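Local coordinates for protein (beta-tubulin binding post-chaperonin cofactor) (Saccharomyces cerevisiae, PDB 1QSD) that binds beta-tubulin after its release from the chaperonin and takes part in an early step of the tubulin folding pathway, at residues 69-80 with 92-103. Numbering follows the deposited sequence.
Sequences IREFKEDLEQFL and ARSAITSAQELL
Knobs-into-holes packing joins the antiparallel helices here, K73 entering the hole lined by I96, A99, Q100 and L103, and I96 the one lined by K73, L76, E77 and L80. The axes of segments 69-80 and 92-103 make 147° between their N-to-C directions and approach to 10.1 Å. Within the second hole I96 divides its branches: CD1 meets CD1 of L80 tip to tip at 3.5 Å and also touches CG of E77. CG1 of I96 lies 4.0 Å from CD2 of L76. A chi1 of -67° sets CG1 beside the backbone N and leaves CG2 anti to it, where CG2 also lies against E77, 3.7 Å from its OE2. The contact packs the short C-terminal helix 90-104 on the C-terminal end of helix 45-81 in this three-helix chain; helix 5-39 touches both, at F72 and A95. K73 crosses I96 at about a right angle and sends its aliphatic chain into the hole, CD 4.2 Å from CB of A99. Bends at chi3 and chi4 bring its NZ to E77, a weak hydrogen bond within a salt bridge (NZ to OE1 3.3 Å). CG2 of I69 comes to 3.9 Å from CB of A99, and CD1 of L103 touches CA of R70.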
# COMPACT_ATOMS: atom_id res chain seq x y z
N ILE A 69 -8.04 -4.07 -11.50
CA ILE A 69 -8.15 -3.02 -12.49
C ILE A 69 -8.78 -3.62 -13.77
O ILE A 69 -9.69 -3.02 -14.37
CB ILE A 69 -6.78 -2.37 -12.78
CG1 ILE A 69 -6.37 -1.50 -11.59
CG2 ILE A 69 -6.82 -1.51 -14.04
CD1 ILE A 69 -5.08 -0.74 -11.79
N ARG A 70 -8.38 -4.83 -14.13
CA ARG A 70 -8.94 -5.47 -15.30
C ARG A 70 -10.43 -5.75 -15.09
O ARG A 70 -11.24 -5.41 -15.95
CB ARG A 70 -8.20 -6.77 -15.61
CG ARG A 70 -8.71 -7.47 -16.83
CD ARG A 70 -8.27 -8.90 -16.82
NE ARG A 70 -8.17 -9.40 -18.18
CZ ARG A 70 -7.06 -9.36 -18.91
NH1 ARG A 70 -5.94 -8.85 -18.39
NH2 ARG A 70 -7.06 -9.85 -20.15
N GLU A 71 -10.80 -6.36 -13.96
CA GLU A 71 -12.22 -6.64 -13.64
C GLU A 71 -13.05 -5.37 -13.67
O GLU A 71 -14.12 -5.34 -14.26
CB GLU A 71 -12.37 -7.23 -12.23
CG GLU A 71 -11.69 -8.56 -12.00
CD GLU A 71 -11.73 -9.00 -10.55
OE1 GLU A 71 -11.02 -9.97 -10.23
OE2 GLU A 71 -12.45 -8.37 -9.73
N PHE A 72 -12.56 -4.32 -13.02
CA PHE A 72 -13.29 -3.08 -12.99
C PHE A 72 -13.40 -2.50 -14.39
O PHE A 72 -14.43 -1.90 -14.76
CB PHE A 72 -12.64 -2.09 -12.04
CG PHE A 72 -12.87 -2.41 -10.58
CD1 PHE A 72 -12.97 -3.73 -10.15
CD2 PHE A 72 -12.93 -1.39 -9.63
CE1 PHE A 72 -13.13 -4.04 -8.80
CE2 PHE A 72 -13.09 -1.67 -8.29
CZ PHE A 72 -13.19 -3.01 -7.86
N LYS A 73 -12.35 -2.70 -15.19
CA LYS A 73 -12.33 -2.22 -16.58
C LYS A 73 -13.38 -2.96 -17.39
O LYS A 73 -14.18 -2.34 -18.09
CB LYS A 73 -10.95 -2.46 -17.23
CG LYS A 73 -10.83 -1.80 -18.59
CD LYS A 73 -9.54 -2.19 -19.27
CE LYS A 73 -9.78 -3.31 -20.24
NZ LYS A 73 -10.04 -4.57 -19.52
N GLU A 74 -13.41 -4.27 -17.25
CA GLU A 74 -14.34 -5.09 -17.99
C GLU A 74 -15.79 -4.84 -17.60
O GLU A 74 -16.70 -4.95 -18.44
CB GLU A 74 -13.99 -6.56 -17.83
CG GLU A 74 -12.62 -6.87 -18.41
CD GLU A 74 -12.31 -8.36 -18.50
OE1 GLU A 74 -11.57 -8.74 -19.43
OE2 GLU A 74 -12.81 -9.14 -17.66
N ASP A 75 -16.00 -4.50 -16.34
CA ASP A 75 -17.33 -4.21 -15.85
C ASP A 75 -17.82 -2.92 -16.49
O ASP A 75 -18.95 -2.86 -16.97
CB ASP A 75 -17.31 -4.05 -14.33
CG ASP A 75 -18.70 -3.89 -13.73
OD1 ASP A 75 -18.89 -2.95 -12.93
OD2 ASP A 75 -19.61 -4.68 -14.08
N LEU A 76 -16.94 -1.92 -16.55
CA LEU A 76 -17.29 -0.64 -17.15
C LEU A 76 -17.52 -0.79 -18.66
O LEU A 76 -18.48 -0.24 -19.21
CB LEU A 76 -16.22 0.41 -16.82
CG LEU A 76 -16.39 1.87 -17.28
CD1 LEU A 76 -17.79 2.37 -16.98
CD2 LEU A 76 -15.33 2.76 -16.62
N GLU A 77 -16.65 -1.55 -19.33
CA GLU A 77 -16.77 -1.79 -20.77
C GLU A 77 -18.10 -2.49 -21.06
O GLU A 77 -18.81 -2.12 -21.99
CB GLU A 77 -15.62 -2.66 -21.26
CG GLU A 77 -14.22 -2.01 -21.17
CD GLU A 77 -13.10 -2.89 -21.75
OE1 GLU A 77 -12.83 -3.99 -21.19
OE2 GLU A 77 -12.47 -2.48 -22.75
N GLN A 78 -18.43 -3.52 -20.29
CA GLN A 78 -19.69 -4.23 -20.50
C GLN A 78 -20.92 -3.33 -20.27
O GLN A 78 -21.89 -3.37 -21.03
CB GLN A 78 -19.75 -5.47 -19.62
CG GLN A 78 -20.81 -6.49 -20.04
CD GLN A 78 -20.51 -7.25 -21.38
OE1 GLN A 78 -21.14 -8.28 -21.67
NE2 GLN A 78 -19.54 -6.77 -22.17
N PHE A 79 -20.86 -2.49 -19.24
CA PHE A 79 -21.96 -1.59 -18.92
C PHE A 79 -22.21 -0.65 -20.11
O PHE A 79 -23.34 -0.45 -20.53
CB PHE A 79 -21.60 -0.81 -17.65
CG PHE A 79 -22.62 0.23 -17.26
CD1 PHE A 79 -23.75 -0.12 -16.52
CD2 PHE A 79 -22.44 1.57 -17.60
CE1 PHE A 79 -24.69 0.86 -16.13
CE2 PHE A 79 -23.38 2.56 -17.20
CZ PHE A 79 -24.49 2.20 -16.47
N LEU A 80 -21.13 -0.13 -20.70
CA LEU A 80 -21.23 0.79 -21.82
C LEU A 80 -21.83 0.20 -23.09
O LEU A 80 -22.47 0.92 -23.85
CB LEU A 80 -19.87 1.42 -22.11
CG LEU A 80 -19.36 2.45 -21.11
CD1 LEU A 80 -17.90 2.82 -21.44
CD2 LEU A 80 -20.26 3.70 -21.13
N ALA A 92 -15.80 8.04 -19.10
CA ALA A 92 -15.77 6.58 -18.96
C ALA A 92 -14.78 5.97 -19.96
O ALA A 92 -13.94 5.15 -19.59
CB ALA A 92 -17.17 6.00 -19.18
N ARG A 93 -14.88 6.37 -21.22
CA ARG A 93 -13.97 5.91 -22.28
C ARG A 93 -12.52 6.26 -21.92
O ARG A 93 -11.62 5.45 -22.11
CB ARG A 93 -14.33 6.57 -23.62
CG ARG A 93 -15.30 5.77 -24.48
CD ARG A 93 -15.37 6.33 -25.92
NE ARG A 93 -16.48 7.27 -26.08
CZ ARG A 93 -16.36 8.59 -26.14
NH1 ARG A 93 -15.16 9.17 -26.06
NH2 ARG A 93 -17.46 9.33 -26.22
N SER A 94 -12.32 7.46 -21.38
CA SER A 94 -11.02 7.94 -20.99
C SER A 94 -10.49 7.09 -19.83
O SER A 94 -9.30 6.75 -19.81
CB SER A 94 -11.14 9.40 -20.55
OG SER A 94 -9.87 10.03 -20.48
N ALA A 95 -11.36 6.74 -18.90
CA ALA A 95 -10.95 5.92 -17.77
C ALA A 95 -10.50 4.56 -18.28
O ALA A 95 -9.48 4.05 -17.83
CB ALA A 95 -12.11 5.76 -16.79
N ILE A 96 -11.27 4.00 -19.22
CA ILE A 96 -10.98 2.66 -19.82
C ILE A 96 -9.63 2.60 -20.54
O ILE A 96 -8.90 1.61 -20.43
CB ILE A 96 -12.09 2.23 -20.82
CG1 ILE A 96 -13.39 1.98 -20.05
CG2 ILE A 96 -11.66 0.97 -21.60
CD1 ILE A 96 -14.59 1.66 -20.92
N THR A 97 -9.33 3.66 -21.27
CA THR A 97 -8.08 3.81 -22.01
C THR A 97 -6.88 3.87 -21.07
O THR A 97 -5.91 3.14 -21.28
CB THR A 97 -8.14 5.05 -22.91
OG1 THR A 97 -9.09 4.81 -23.95
CG2 THR A 97 -6.76 5.37 -23.53
N SER A 98 -6.96 4.67 -20.01
CA SER A 98 -5.86 4.74 -19.06
C SER A 98 -5.61 3.41 -18.38
O SER A 98 -4.46 3.00 -18.17
CB SER A 98 -6.14 5.80 -18.01
OG SER A 98 -6.08 7.09 -18.59
N ALA A 99 -6.69 2.72 -18.02
CA ALA A 99 -6.57 1.42 -17.37
C ALA A 99 -5.91 0.41 -18.31
O ALA A 99 -5.09 -0.41 -17.87
CB ALA A 99 -7.95 0.92 -16.93
N GLN A 100 -6.31 0.44 -19.58
CA GLN A 100 -5.80 -0.47 -20.60
C GLN A 100 -4.31 -0.21 -20.83
O GLN A 100 -3.52 -1.15 -20.92
CB GLN A 100 -6.61 -0.31 -21.89
CG GLN A 100 -6.28 -1.34 -22.96
CD GLN A 100 -6.66 -2.74 -22.56
OE1 GLN A 100 -5.81 -3.55 -22.20
NE2 GLN A 100 -7.95 -3.03 -22.60
N GLU A 101 -3.93 1.06 -20.89
CA GLU A 101 -2.52 1.41 -21.08
C GLU A 101 -1.71 0.75 -19.98
O GLU A 101 -0.74 0.06 -20.27
CB GLU A 101 -2.32 2.92 -20.99
CG GLU A 101 -2.85 3.69 -22.17
CD GLU A 101 -2.74 5.21 -21.98
OE1 GLU A 101 -3.29 5.94 -22.84
OE2 GLU A 101 -2.12 5.67 -20.99
N LEU A 102 -2.16 0.94 -18.73
CA LEU A 102 -1.50 0.36 -17.56
C LEU A 102 -1.27 -1.13 -17.68
O LEU A 102 -0.15 -1.59 -17.45
CB LEU A 102 -2.32 0.61 -16.30
CG LEU A 102 -2.19 1.95 -15.60
CD1 LEU A 102 -3.07 1.95 -14.39
CD2 LEU A 102 -0.76 2.15 -15.20
N LEU A 103 -2.34 -1.87 -17.98
CA LEU A 103 -2.29 -3.32 -18.11
C LEU A 103 -1.38 -3.78 -19.25
O LEU A 103 -0.82 -4.88 -19.22
CB LEU A 103 -3.72 -3.84 -18.32
CG LEU A 103 -4.70 -3.51 -17.20
CD1 LEU A 103 -6.12 -3.82 -17.66
CD2 LEU A 103 -4.36 -4.32 -15.96